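Local coordinates for ABC transporter substrate-binding protein (Rhizobium radiobacter, PDB 6TFX) that binds the mannityl-opine mannopinic acid as the periplasmic solute-binding component of an ABC transporter that takes up such opines, at residues A[91-96]-A[151-156]; A[172-175]-A[181-184]; A[373-378]-A[404-409]; A[202-205]-A[209-212]; A[52-55]-A[59-62]. All blocks are in the same frame, centred on the assembly; numbering follows the deposited sequence.

Contact 1: residues A[91-96]-A[151-156]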
loop_
_atom_site.group_PDB
_atom_site.type_symbol
_atom_site.label_atom_id
_atom_site.label_comp_id
_atom_site.label_asym_id
_atom_site.label_seq_id
_atom_site.Cartn_x
_atom_site.Cartn_y
_atom_site.Cartn_z
ATOM N N VAL A 91 18.204 15.281 -2.590
ATOM C CA VAL A 91 18.196 13.864 -2.203
ATOM C C VAL A 91 18.495 13.727 -0.713
ATOM O O VAL A 91 17.805 12.979 -0.016
ATOM C CB VAL A 91 19.161 13.028 -3.070
ATOM C CG1 VAL A 91 19.237 11.585 -2.572
ATOM C CG2 VAL A 91 18.743 13.083 -4.541
ATOM N N VAL A 92 19.530 14.450 -0.224
ATOM C CA VAL A 92 19.867 14.423 1.201
ATOM C C VAL A 92 18.658 14.890 2.000
ATOM O O VAL A 92 18.290 14.241 2.975
ATOM C CB VAL A 92 21.112 15.314 1.496
ATOM C CG1 VAL A 92 21.362 15.428 3.000
ATOM C CG2 VAL A 92 22.342 14.742 0.783
ATOM N N PHE A 93 18.044 16.033 1.591
ATOM C CA PHE A 93 16.903 16.553 2.320
ATOM C C PHE A 93 15.756 15.521 2.356
ATOM O O PHE A 93 15.165 15.259 3.418
ATOM C CB PHE A 93 16.417 17.864 1.680
ATOM C CG PHE A 93 15.115 18.350 2.273
ATOM C CD1 PHE A 93 15.098 19.045 3.479
ATOM C CD2 PHE A 93 13.900 18.063 1.655
ATOM C CE1 PHE A 93 13.884 19.457 4.048
ATOM C CE2 PHE A 93 12.689 18.462 2.234
ATOM C CZ PHE A 93 12.694 19.148 3.423
ATOM N N SER A 94 15.467 14.921 1.190
ATOM C CA SER A 94 14.341 13.988 1.079
ATOM C C SER A 94 14.527 12.728 1.896
ATOM O O SER A 94 13.609 12.344 2.630
ATOM C CB SER A 94 14.080 13.617 -0.372
ATOM O OG SER A 94 13.777 14.770 -1.125
ATOM N N LEU A 95 15.696 12.069 1.756
ATOM C CA LEU A 95 15.967 10.817 2.489
ATOM C C LEU A 95 16.089 11.066 3.977
ATOM O O LEU A 95 15.607 10.251 4.768
ATOM C CB LEU A 95 17.198 10.094 1.927
ATOM C CG LEU A 95 17.004 9.571 0.509
ATOM C CD1 LEU A 95 18.263 8.853 0.045
ATOM C CD2 LEU A 95 15.790 8.582 0.410
ATOM N N ASP A 96 16.633 12.252 4.382
ATOM C CA ASP A 96 16.670 12.515 5.820
ATOM C C ASP A 96 15.257 12.745 6.346
ATOM O O ASP A 96 14.978 12.448 7.513
ATOM C CB ASP A 96 17.524 13.749 6.135
ATOM C CG ASP A 96 19.016 13.502 6.060
ATOM O OD1 ASP A 96 19.427 12.304 6.017
ATOM O OD2 ASP A 96 19.783 14.500 6.064
ATOM N N LYS A 151 13.773 23.291 -1.492
ATOM C CA LYS A 151 13.216 24.666 -1.491
ATOM C C LYS A 151 11.701 24.709 -1.458
ATOM O O LYS A 151 11.129 25.539 -0.733
ATOM C CB LYS A 151 13.691 25.466 -2.702
ATOM C CG LYS A 151 15.190 25.727 -2.788
ATOM C CD LYS A 151 15.514 26.900 -3.739
ATOM C CE LYS A 151 15.170 26.740 -5.213
ATOM N NZ LYS A 151 15.985 27.638 -6.068
ATOM N N ALA A 152 11.044 23.825 -2.220
ATOM C CA ALA A 152 9.582 23.809 -2.265
ATOM C C ALA A 152 8.984 23.357 -0.946
ATOM O O ALA A 152 8.036 23.980 -0.456
ATOM C CB ALA A 152 9.101 22.931 -3.399
ATOM N N PHE A 153 9.531 22.288 -0.369
ATOM C CA PHE A 153 8.989 21.815 0.899
ATOM C C PHE A 153 9.253 22.818 2.018
ATOM O O PHE A 153 8.335 23.115 2.803
ATOM C CB PHE A 153 9.531 20.419 1.276
ATOM C CG PHE A 153 8.721 19.882 2.438
ATOM C CD1 PHE A 153 7.491 19.259 2.221
ATOM C CD2 PHE A 153 9.144 20.076 3.751
ATOM C CE1 PHE A 153 6.698 18.850 3.296
ATOM C CE2 PHE A 153 8.355 19.652 4.829
ATOM C CZ PHE A 153 7.131 19.062 4.593
ATOM N N LYS A 154 10.499 23.365 2.085
ATOM C CA LYS A 154 10.856 24.334 3.145
ATOM C C LYS A 154 9.929 25.521 3.181
ATOM O O LYS A 154 9.612 26.000 4.267
ATOM C CB LYS A 154 12.316 24.794 3.009
ATOM C CG LYS A 154 13.286 23.804 3.661
ATOM C CD LYS A 154 14.732 24.308 3.650
ATOM C CE LYS A 154 15.584 23.630 4.705
ATOM N NZ LYS A 154 15.793 22.188 4.432
ATOM N N GLU A 155 9.496 26.006 1.999
ATOM C CA GLU A 155 8.583 27.136 1.927
ATOM C C GLU A 155 7.142 26.725 2.136
ATOM O O GLU A 155 6.484 27.292 3.009
ATOM C CB GLU A 155 8.708 27.896 0.586
ATOM C CG GLU A 155 7.734 29.070 0.425
ATOM C CD GLU A 155 7.653 30.073 1.564
ATOM O OE1 GLU A 155 8.724 30.456 2.092
ATOM O OE2 GLU A 155 6.520 30.474 1.930
ATOM N N ARG A 156 6.634 25.785 1.315
ATOM C CA ARG A 156 5.214 25.418 1.339
ATOM C C ARG A 156 4.767 24.784 2.641
ATOM O O ARG A 156 3.610 24.981 3.048
ATOM C CB ARG A 156 4.844 24.560 0.143
ATOM C CG ARG A 156 5.017 25.343 -1.153
ATOM C CD ARG A 156 4.676 24.566 -2.405
ATOM N NE ARG A 156 5.061 25.338 -3.595
ATOM C CZ ARG A 156 4.618 25.089 -4.821
ATOM N NH1 ARG A 156 3.774 24.090 -5.039
ATOM N NH2 ARG A 156 5.010 25.841 -5.839
#
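F93 is the residue of segment 91-96 through which helix 88-98 meets helix 150-156. Before it, V91 and V92 pack on strands 123-128 and 113-118. F93 itself faces the second helix, its ring swung out with CG anti to the backbone N (chi1 172°). The far end of that ring reaches F153: CZ of F93 lies 3.7 Å from CD2 of F153, which sits at the F93 edge and near its plane, while CE2 of F93 comes within 3.8 Å of CB of F153. The two aromatic side chains cross at about a right angle. On another part of the ring, K154 runs past F93 in the opposite direction and bends at its last torsion (chi4 67°), which turns NZ in to 3.4 Å from both CD1 and CE1 of F93. The ammonium arrives obliquely. Next, the OG of S94 bonds to the backbone N of I148, L95 packs on the same two strands as the valines, and D96 forms a salt bridge with R99. F153 is not left to F93 alone, since F160 meets it edge-to-face and K97, from the first helix, makes a cation-pi contact with it. The result is a helix-helix contact at the surface, made by F93, F153 and K154, that sets helix 150-156 beside helix 88-98, itself packed on strands 113-118 and 123-128 of the four-stranded antiparallel sheet.

Contact 2: residues A[172-175]-A[181-184]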
loop_
_atom_site.group_PDB
_atom_site.type_symbol
_atom_site.label_atom_id
_atom_site.label_comp_id
_atom_site.label_asym_id
_atom_site.label_seq_id
_atom_site.Cartn_x
_atom_site.Cartn_y
_atom_site.Cartn_z
ATOM N N VAL A 172 0.615 18.465 -10.711
ATOM C CA VAL A 172 -0.719 18.851 -10.295
ATOM C C VAL A 172 -0.942 20.288 -10.718
ATOM O O VAL A 172 -0.240 21.182 -10.234
ATOM C CB VAL A 172 -0.943 18.637 -8.781
ATOM C CG1 VAL A 172 -2.269 19.246 -8.317
ATOM C CG2 VAL A 172 -0.876 17.156 -8.433
ATOM N N GLU A 173 -1.885 20.504 -11.644
ATOM C CA GLU A 173 -2.227 21.858 -12.076
ATOM C C GLU A 173 -3.213 22.481 -11.073
ATOM O O GLU A 173 -3.064 23.652 -10.700
ATOM C CB GLU A 173 -2.823 21.831 -13.482
ATOM C CG GLU A 173 -3.113 23.218 -14.035
ATOM C CD GLU A 173 -3.697 23.194 -15.431
ATOM O OE1 GLU A 173 -4.900 22.874 -15.573
ATOM O OE2 GLU A 173 -2.947 23.494 -16.387
ATOM N N SER A 174 -4.232 21.702 -10.659
ATOM C CA SER A 174 -5.253 22.145 -9.711
ATOM C C SER A 174 -5.976 20.967 -9.067
ATOM O O SER A 174 -6.016 19.860 -9.633
ATOM C CB SER A 174 -6.272 23.034 -10.420
ATOM O OG SER A 174 -6.945 22.350 -11.466
ATOM N N ILE A 175 -6.579 21.222 -7.882
ATOM C CA ILE A 175 -7.407 20.247 -7.189
ATOM C C ILE A 175 -8.777 20.895 -7.051
ATOM O O ILE A 175 -8.865 22.060 -6.650
ATOM C CB ILE A 175 -6.816 19.816 -5.821
ATOM C CG1 ILE A 175 -5.419 19.147 -5.996
ATOM C CG2 ILE A 175 -7.791 18.881 -5.058
ATOM C CD1 ILE A 175 -4.594 18.994 -4.682
ATOM N N VAL A 181 -8.678 15.848 -9.497
ATOM C CA VAL A 181 -7.345 16.414 -9.570
ATOM C C VAL A 181 -7.055 16.551 -11.057
ATOM O O VAL A 181 -7.274 15.596 -11.817
ATOM C CB VAL A 181 -6.255 15.558 -8.885
ATOM C CG1 VAL A 181 -4.896 16.235 -8.983
ATOM C CG2 VAL A 181 -6.611 15.286 -7.437
ATOM N N THR A 182 -6.569 17.731 -11.473
ATOM C CA THR A 182 -6.179 17.946 -12.851
ATOM C C THR A 182 -4.684 17.905 -12.886
ATOM O O THR A 182 -4.016 18.731 -12.240
ATOM C CB THR A 182 -6.692 19.301 -13.409
ATOM O OG1 THR A 182 -8.111 19.346 -13.263
ATOM C CG2 THR A 182 -6.327 19.498 -14.905
ATOM N N LEU A 183 -4.140 16.927 -13.620
ATOM C CA LEU A 183 -2.696 16.837 -13.814
ATOM C C LEU A 183 -2.365 17.183 -15.259
ATOM O O LEU A 183 -3.160 16.903 -16.167
ATOM C CB LEU A 183 -2.161 15.439 -13.486
ATOM C CG LEU A 183 -2.404 14.945 -12.039
ATOM C CD1 LEU A 183 -3.683 14.130 -11.961
ATOM C CD2 LEU A 183 -1.226 14.133 -11.550
ATOM N N THR A 184 -1.212 17.828 -15.477
ATOM C CA THR A 184 -0.795 18.158 -16.828
ATOM C C THR A 184 0.592 17.568 -17.060
ATOM O O THR A 184 1.342 17.343 -16.111
ATOM C CB THR A 184 -0.816 19.673 -17.064
ATOM O OG1 THR A 184 0.058 20.289 -16.125
ATOM C CG2 THR A 184 -2.205 20.264 -16.950
#
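A classic beta bulge interrupts the antiparallel hairpin formed by strands 170-176 and 180-185: E173 and S174 both face T182, and the register slips by one residue between V172 and S174. The carbonyl of T182 serves both residues of the bulge. Its O accepts from E173 N at 2.8 Å and more weakly from S174 N at 3.4 Å. Beyond the bulge the regular pattern resumes, with T182 N bonded to S174 O at 2.9 Å. V172 with L183 and I175 with V181 are non-hydrogen-bonded pairs whose side chains share one face of the sheet, where CG1 of V172 lies 4.1 Å from CG1 of V181. Helix 26-35 covers this face, with L31 against V181 and L183, and I35 against V172 and L183. S174 and T182 point to the other face, and OG of S174 lies 3.6 Å from CB of T182, its polar partner being OE1 of Q176. E173 holds its CG anti to the backbone N (chi1 -176°) and runs beside T182 in the same direction; its carboxylate meets only methyl groups here, with OE2 3.4 Å from CG2 of T184. The chemistry is thus divided by face: aliphatic packing under the helix, hydroxyls and a carboxylate on the other side, and one carbonyl shared by two amides to absorb the extra residue.

Contact 3: residues A[373-378]-A[404-409]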
loop_
_atom_site.group_PDB
_atom_site.type_symbol
_atom_site.label_atom_id
_atom_site.label_comp_id
_atom_site.label_asym_id
_atom_site.label_seq_id
_atom_site.Cartn_x
_atom_site.Cartn_y
_atom_site.Cartn_z
ATOM N N MET A 373 -8.479 7.734 12.194
ATOM C CA MET A 373 -9.113 7.202 13.407
ATOM C C MET A 373 -8.454 5.944 13.908
ATOM O O MET A 373 -8.166 5.842 15.094
ATOM C CB MET A 373 -10.603 6.946 13.193
ATOM C CG MET A 373 -11.394 8.215 13.067
ATOM S SD MET A 373 -13.164 7.815 12.985
ATOM C CE MET A 373 -13.491 7.332 14.623
ATOM N N ILE A 374 -8.165 4.992 13.017
ATOM C CA ILE A 374 -7.557 3.734 13.491
ATOM C C ILE A 374 -6.166 3.954 14.058
ATOM O O ILE A 374 -5.739 3.208 14.935
ATOM C CB ILE A 374 -7.597 2.664 12.385
ATOM C CG1 ILE A 374 -6.785 3.119 11.145
ATOM C CG2 ILE A 374 -9.071 2.350 12.019
ATOM C CD1 ILE A 374 -6.803 2.071 10.004
ATOM N N ARG A 375 -5.470 4.995 13.573
ATOM C CA ARG A 375 -4.119 5.342 14.044
ATOM C C ARG A 375 -4.155 6.117 15.381
ATOM O O ARG A 375 -3.107 6.496 15.899
ATOM C CB ARG A 375 -3.353 6.095 12.945
ATOM C CG ARG A 375 -2.915 5.122 11.847
ATOM C CD ARG A 375 -2.317 5.873 10.684
ATOM N NE ARG A 375 -1.737 4.997 9.666
ATOM C CZ ARG A 375 -2.440 4.341 8.752
ATOM N NH1 ARG A 375 -3.774 4.370 8.783
ATOM N NH2 ARG A 375 -1.820 3.621 7.815
ATOM N N LYS A 376 -5.374 6.362 15.918
ATOM C CA LYS A 376 -5.589 6.963 17.231
ATOM C C LYS A 376 -6.115 5.862 18.192
ATOM O O LYS A 376 -6.541 6.172 19.319
ATOM C CB LYS A 376 -6.578 8.133 17.155
ATOM C CG LYS A 376 -5.997 9.370 16.497
ATOM C CD LYS A 376 -7.040 10.480 16.477
ATOM C CE LYS A 376 -6.509 11.772 15.905
ATOM N NZ LYS A 376 -7.601 12.760 15.686
ATOM N N ASP A 377 -6.105 4.583 17.737
ATOM C CA ASP A 377 -6.506 3.407 18.526
ATOM C C ASP A 377 -7.995 3.464 18.865
ATOM O O ASP A 377 -8.417 3.028 19.946
ATOM C CB ASP A 377 -5.672 3.336 19.823
ATOM C CG ASP A 377 -4.912 2.065 20.042
ATOM O OD1 ASP A 377 -5.152 1.086 19.284
ATOM O OD2 ASP A 377 -4.089 2.028 20.992
ATOM N N LEU A 378 -8.791 3.990 17.930
ATOM C CA LEU A 378 -10.216 4.180 18.203
ATOM C C LEU A 378 -11.093 2.986 17.865
ATOM O O LEU A 378 -12.281 3.023 18.195
ATOM C CB LEU A 378 -10.743 5.452 17.520
ATOM C CG LEU A 378 -10.148 6.770 18.048
ATOM C CD1 LEU A 378 -10.573 7.951 17.213
ATOM C CD2 LEU A 378 -10.524 7.026 19.514
ATOM N N SER A 404 6.017 -0.898 16.336
ATOM C CA SER A 404 5.065 -0.316 15.406
ATOM C C SER A 404 3.676 -0.091 16.018
ATOM O O SER A 404 2.771 0.356 15.324
ATOM C CB SER A 404 4.949 -1.223 14.187
ATOM O OG SER A 404 6.216 -1.317 13.541
ATOM N N GLU A 405 3.501 -0.457 17.291
ATOM C CA GLU A 405 2.228 -0.387 18.022
ATOM C C GLU A 405 1.638 1.010 17.976
ATOM O O GLU A 405 2.365 1.985 18.166
ATOM C CB GLU A 405 2.505 -0.835 19.479
ATOM C CG GLU A 405 1.494 -0.483 20.540
ATOM C CD GLU A 405 1.820 -1.146 21.868
ATOM O OE1 GLU A 405 2.986 -1.559 22.061
ATOM O OE2 GLU A 405 0.903 -1.270 22.712
ATOM N N ILE A 406 0.314 1.108 17.718
ATOM C CA ILE A 406 -0.338 2.422 17.721
ATOM C C ILE A 406 -0.158 3.078 19.103
ATOM O O ILE A 406 -0.305 2.420 20.141
ATOM C CB ILE A 406 -1.841 2.290 17.345
ATOM C CG1 ILE A 406 -2.034 1.671 15.963
ATOM C CG2 ILE A 406 -2.579 3.627 17.480
ATOM C CD1 ILE A 406 -1.185 2.252 14.844
ATOM N N GLY A 407 0.180 4.349 19.089
ATOM C CA GLY A 407 0.373 5.083 20.337
ATOM C C GLY A 407 1.830 5.400 20.608
ATOM O O GLY A 407 2.130 6.232 21.458
ATOM N N LYS A 408 2.759 4.733 19.888
ATOM C CA LYS A 408 4.187 4.983 20.092
ATOM C C LYS A 408 4.699 6.009 19.083
ATOM O O LYS A 408 4.153 6.088 17.969
ATOM C CB LYS A 408 4.967 3.661 19.941
ATOM C CG LYS A 408 4.707 2.698 21.086
ATOM C CD LYS A 408 5.602 1.497 20.997
ATOM C CE LYS A 408 5.382 0.607 22.183
ATOM N NZ LYS A 408 6.159 -0.647 22.073
ATOM N N PRO A 409 5.830 6.716 19.371
ATOM C CA PRO A 409 6.387 7.636 18.354
ATOM C C PRO A 409 6.789 6.906 17.062
ATOM O O PRO A 409 6.729 7.474 15.972
ATOM C CB PRO A 409 7.610 8.256 19.049
ATOM C CG PRO A 409 7.383 8.024 20.532
ATOM C CD PRO A 409 6.628 6.729 20.620
#
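I406 meets the end of helix 367-374 almost single-handedly, pressing into the turn that follows it. Segment 404-409 enters with S404, whose OG bonds to the carbonyl of T397, and E405, which opens a type II turn closed by K408. Both oxygens of the E405 carboxylate are engaged: OE1 forms a salt bridge with NZ of K408 at 3.3 Å, and OE2 bonds to H417. I406, second in the turn, has CG1 beside its backbone N (chi1 -59°), which leaves CG2 anti to that N, and this methyl lands on the type I turn from I374 to D377. It lies 3.3 Å from the carbonyl O of R375, 3.7 Å from the backbone N of D377 and 3.8 Å from CG of D377. The methyl lies over one face of the D377 carboxylate, whose OD1 bonds to NE2 of H417. The same histidine therefore joins both segments, taking E405 through ND1. CD1 of I406 reaches CG of R375 more loosely, at 4.5 Å. G407 follows with a positive phi, as the third position of a type II turn favours, and its N bonds to Q411. A turn after a helix and a turn in a distant loop are thus joined by one isoleucine methyl beside the opine pocket: the side chain of R375, held by H371 and Y384, comes within about 4 Å of the bound mannopinic acid, as expected of the ligand cleft of a periplasmic binding protein.

Contact 4: residues A[202-205]-A[209-212]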
loop_
_atom_site.group_PDB
_atom_site.type_symbol
_atom_site.label_atom_id
_atom_site.label_comp_id
_atom_site.label_asym_id
_atom_site.label_seq_id
_atom_site.Cartn_x
_atom_site.Cartn_y
_atom_site.Cartn_z
ATOM N N ARG A 202 -10.731 11.672 -11.459
ATOM C CA ARG A 202 -12.056 11.876 -10.867
ATOM C C ARG A 202 -12.358 11.023 -9.647
ATOM O O ARG A 202 -12.219 9.798 -9.706
ATOM C CB ARG A 202 -13.141 11.659 -11.926
ATOM C CG ARG A 202 -13.130 12.712 -13.033
ATOM C CD ARG A 202 -14.323 12.576 -13.967
ATOM N NE ARG A 202 -15.604 12.770 -13.280
ATOM C CZ ARG A 202 -16.780 12.366 -13.758
ATOM N NH1 ARG A 202 -16.855 11.753 -14.933
ATOM N NH2 ARG A 202 -17.890 12.571 -13.061
ATOM N N PHE A 203 -12.855 11.676 -8.577
ATOM C CA PHE A 203 -13.251 11.015 -7.333
ATOM C C PHE A 203 -14.679 10.516 -7.480
ATOM O O PHE A 203 -15.622 11.317 -7.553
ATOM C CB PHE A 203 -13.105 11.972 -6.145
ATOM C CG PHE A 203 -11.663 12.369 -5.937
ATOM C CD1 PHE A 203 -10.704 11.416 -5.619
ATOM C CD2 PHE A 203 -11.266 13.696 -6.051
ATOM C CE1 PHE A 203 -9.370 11.781 -5.437
ATOM C CE2 PHE A 203 -9.936 14.061 -5.858
ATOM C CZ PHE A 203 -8.992 13.099 -5.568
ATOM N N LEU A 204 -14.825 9.207 -7.693
ATOM C CA LEU A 204 -16.144 8.606 -7.910
ATOM C C LEU A 204 -16.256 7.392 -7.022
ATOM O O LEU A 204 -16.229 6.252 -7.503
ATOM C CB LEU A 204 -16.356 8.240 -9.402
ATOM C CG LEU A 204 -16.520 9.426 -10.357
ATOM C CD1 LEU A 204 -16.248 9.016 -11.787
ATOM C CD2 LEU A 204 -17.935 10.037 -10.259
ATOM N N ASN A 205 -16.359 7.636 -5.697
ATOM C CA ASN A 205 -16.442 6.550 -4.720
ATOM C C ASN A 205 -17.672 5.657 -4.903
ATOM O O ASN A 205 -17.582 4.465 -4.660
ATOM C CB ASN A 205 -16.394 7.083 -3.282
ATOM C CG ASN A 205 -15.895 6.025 -2.310
ATOM O OD1 ASN A 205 -14.811 5.455 -2.480
ATOM N ND2 ASN A 205 -16.670 5.753 -1.252
ATOM N N ALA A 209 -22.267 5.170 -9.891
ATOM C CA ALA A 209 -21.941 6.407 -10.636
ATOM C C ALA A 209 -20.654 6.221 -11.456
ATOM O O ALA A 209 -20.580 6.675 -12.602
ATOM C CB ALA A 209 -21.786 7.576 -9.669
ATOM N N ARG A 210 -19.637 5.538 -10.867
ATOM C CA ARG A 210 -18.385 5.282 -11.591
ATOM C C ARG A 210 -18.636 4.415 -12.836
ATOM O O ARG A 210 -18.163 4.754 -13.923
ATOM C CB ARG A 210 -17.355 4.622 -10.657
ATOM C CG ARG A 210 -15.909 4.657 -11.185
ATOM C CD ARG A 210 -14.926 3.897 -10.275
ATOM N NE ARG A 210 -15.290 4.033 -8.869
ATOM C CZ ARG A 210 -15.389 3.046 -7.989
ATOM N NH1 ARG A 210 -15.031 1.807 -8.320
ATOM N NH2 ARG A 210 -15.784 3.296 -6.752
ATOM N N ASP A 211 -19.384 3.296 -12.674
ATOM C CA ASP A 211 -19.717 2.385 -13.786
ATOM C C ASP A 211 -20.502 3.131 -14.883
ATOM O O ASP A 211 -20.180 2.987 -16.060
ATOM C CB ASP A 211 -20.528 1.167 -13.268
ATOM C CG ASP A 211 -19.708 0.090 -12.545
ATOM O OD1 ASP A 211 -18.457 0.081 -12.695
ATOM O OD2 ASP A 211 -20.321 -0.758 -11.844
ATOM N N LEU A 212 -21.456 3.993 -14.486
ATOM C CA LEU A 212 -22.264 4.769 -15.426
ATOM C C LEU A 212 -21.380 5.716 -16.237
ATOM O O LEU A 212 -21.527 5.783 -17.463
ATOM C CB LEU A 212 -23.397 5.520 -14.705
ATOM C CG LEU A 212 -24.434 6.253 -15.590
ATOM C CD1 LEU A 212 -25.241 5.274 -16.462
ATOM C CD2 LEU A 212 -25.399 7.065 -14.727
#
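The guanidinium of R210 sets its NE-NH2 edge against the carbonyl O of L204, and this grip is the tight part of the contact between the end of strand 198-203 and helix 207-215. NE of R210 donates to O of L204 at 2.8 Å, and NH2 of R210 reaches the same oxygen at 3.1 Å. The acceptor lies only 2° out of the guanidinium plane, but the two bonds differ in quality: the NE bond is straighter (158°) with its donor tilted from the carbonyl plane, whereas the NH2 bond is more bent and meets a lone pair in that plane. A bend at chi3 (-35°) folds the otherwise extended arginine chain back to place this edge. Behind it, CB of L204 rests 4.0 Å from CB of R210.

Away from this centre the contact thins. The leucine side chain stays near the helix but only loosely, with CD2 of L204 4.6 Å from CB of A209. Farther along the helix, OD1 of D211 bonds to NE1 of W230, and L212 is exposed to solvent. The remaining nitrogen of R210, NH1, donates to the carbonyl of Q223. The carbonyls of L204 and Q223 thus take three N-H bonds from the buried guanidinium, tying strand, helix and strand 221-223 together.

Contact 5: residues A[52-55]-A[59-62]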
loop_
_atom_site.group_PDB
_atom_site.type_symbol
_atom_site.label_atom_id
_atom_site.label_comp_id
_atom_site.label_asym_id
_atom_site.label_seq_id
_atom_site.Cartn_x
_atom_site.Cartn_y
_atom_site.Cartn_z
ATOM N N ILE A 52 14.153 -3.393 -10.628
ATOM C CA ILE A 52 14.606 -2.032 -10.328
ATOM C C ILE A 52 15.700 -1.584 -11.279
ATOM O O ILE A 52 16.622 -2.346 -11.609
ATOM C CB ILE A 52 14.949 -1.874 -8.835
ATOM C CG1 ILE A 52 13.618 -1.858 -8.037
ATOM C CG2 ILE A 52 15.725 -0.580 -8.579
ATOM C CD1 ILE A 52 13.728 -2.049 -6.539
ATOM N N GLU A 53 15.531 -0.343 -11.784
ATOM C CA GLU A 53 16.407 0.250 -12.798
ATOM C C GLU A 53 16.688 1.730 -12.465
ATOM O O GLU A 53 16.032 2.307 -11.598
ATOM C CB GLU A 53 15.744 0.143 -14.188
ATOM C CG GLU A 53 14.337 0.724 -14.269
ATOM C CD GLU A 53 13.633 0.679 -15.618
ATOM O OE1 GLU A 53 13.578 -0.402 -16.252
ATOM O OE2 GLU A 53 13.108 1.737 -16.032
ATOM N N ALA A 54 17.611 2.358 -13.202
ATOM C CA ALA A 54 17.952 3.772 -12.968
ATOM C C ALA A 54 16.733 4.725 -13.115
ATOM O O ALA A 54 15.879 4.521 -13.984
ATOM C CB ALA A 54 19.022 4.201 -13.956
ATOM N N ASP A 55 16.693 5.800 -12.306
ATOM C CA ASP A 55 15.646 6.847 -12.420
ATOM C C ASP A 55 16.439 8.172 -12.309
ATOM O O ASP A 55 17.202 8.479 -13.229
ATOM C CB ASP A 55 14.549 6.711 -11.340
ATOM C CG ASP A 55 13.221 7.407 -11.652
ATOM O OD1 ASP A 55 13.002 7.779 -12.832
ATOM O OD2 ASP A 55 12.385 7.571 -10.707
ATOM N N SER A 59 23.704 5.951 -12.383
ATOM C CA SER A 59 24.547 4.808 -12.022
ATOM C C SER A 59 24.813 4.829 -10.526
ATOM O O SER A 59 24.594 5.846 -9.862
ATOM C CB SER A 59 25.877 4.849 -12.782
ATOM O OG SER A 59 26.679 5.944 -12.378
ATOM N N TRP A 60 25.272 3.702 -9.993
ATOM C CA TRP A 60 25.601 3.622 -8.582
ATOM C C TRP A 60 26.559 2.499 -8.366
ATOM O O TRP A 60 26.670 1.607 -9.217
ATOM C CB TRP A 60 24.364 3.456 -7.703
ATOM C CG TRP A 60 23.527 2.259 -8.025
ATOM C CD1 TRP A 60 23.601 1.019 -7.457
ATOM C CD2 TRP A 60 22.454 2.207 -8.974
ATOM N NE1 TRP A 60 22.666 0.183 -8.026
ATOM C CE2 TRP A 60 21.941 0.893 -8.955
ATOM C CE3 TRP A 60 21.862 3.156 -9.826
ATOM C CZ2 TRP A 60 20.897 0.487 -9.795
ATOM C CZ3 TRP A 60 20.826 2.757 -10.652
ATOM C CH2 TRP A 60 20.349 1.438 -10.627
ATOM N N GLU A 61 27.236 2.525 -7.221
ATOM C CA GLU A 61 28.165 1.478 -6.853
ATOM C C GLU A 61 28.253 1.392 -5.347
ATOM O O GLU A 61 27.948 2.364 -4.643
ATOM C CB GLU A 61 29.557 1.719 -7.473
ATOM C CG GLU A 61 30.281 2.957 -6.979
ATOM C CD GLU A 61 31.530 3.320 -7.762
ATOM O OE1 GLU A 61 32.290 2.401 -8.146
ATOM O OE2 GLU A 61 31.751 4.532 -7.985
ATOM N N SER A 62 28.665 0.240 -4.851
ATOM C CA SER A 62 28.875 0.078 -3.415
ATOM C C SER A 62 30.314 -0.305 -3.186
ATOM O O SER A 62 30.968 -0.836 -4.095
ATOM C CB SER A 62 27.970 -1.010 -2.847
ATOM O OG SER A 62 28.208 -2.257 -3.482
#
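W60 lays the rim of its six-membered ring against the backbone of A54. CZ3 of W60 comes to 3.8 Å from CA of A54 and 4.0 Å from its CB, while CH2 of W60 lies 3.9 Å from the backbone N of A54, an atom in the plane of the indole. The ring thus meets the short strand 53-54 by its edge, joining the two-stranded sheet to the outermost strand of the four-stranded sheet. With chi1 at 57°, CG of W60 sits between the backbone N and the carbonyl carbon, and this directs the indole from strand 57-62 toward segment 52-55. F71 meets the ring system with its plane turned by about 25°, and V40 and L136 also touch W60. E53 points the other way and forms a salt bridge with R41 of the adjoining strand 40-41. Between these two segments the contact is therefore one of dispersion: the indole edge lies against the main chain and methyl group of A54 and carries no directional bond.

In the fold
Contacts 2 and 4 adjoin each other: strands 180-185 and 198-203 are neighbours in the large mixed sheet, and CG2 of V181 packs against CZ of F203 at 3.7 Å. Each has a backbone carbonyl with two donors, amides in contact 2, one of them weak, and an arginine in contact 4. Contacts 1 and 5 lie at the surface and work mainly through aromatic rings, with a lysine ammonium added in contact 1; contact 1 involves a helix packed on the four-stranded sheet, contact 5 its edge strand 57-62, with centres about 22 Å apart. Contact 3 stands apart, about 27 Å or more from every other centre. Partly buried like contacts 2 and 4, it differs in joining two turns close to the bound opine.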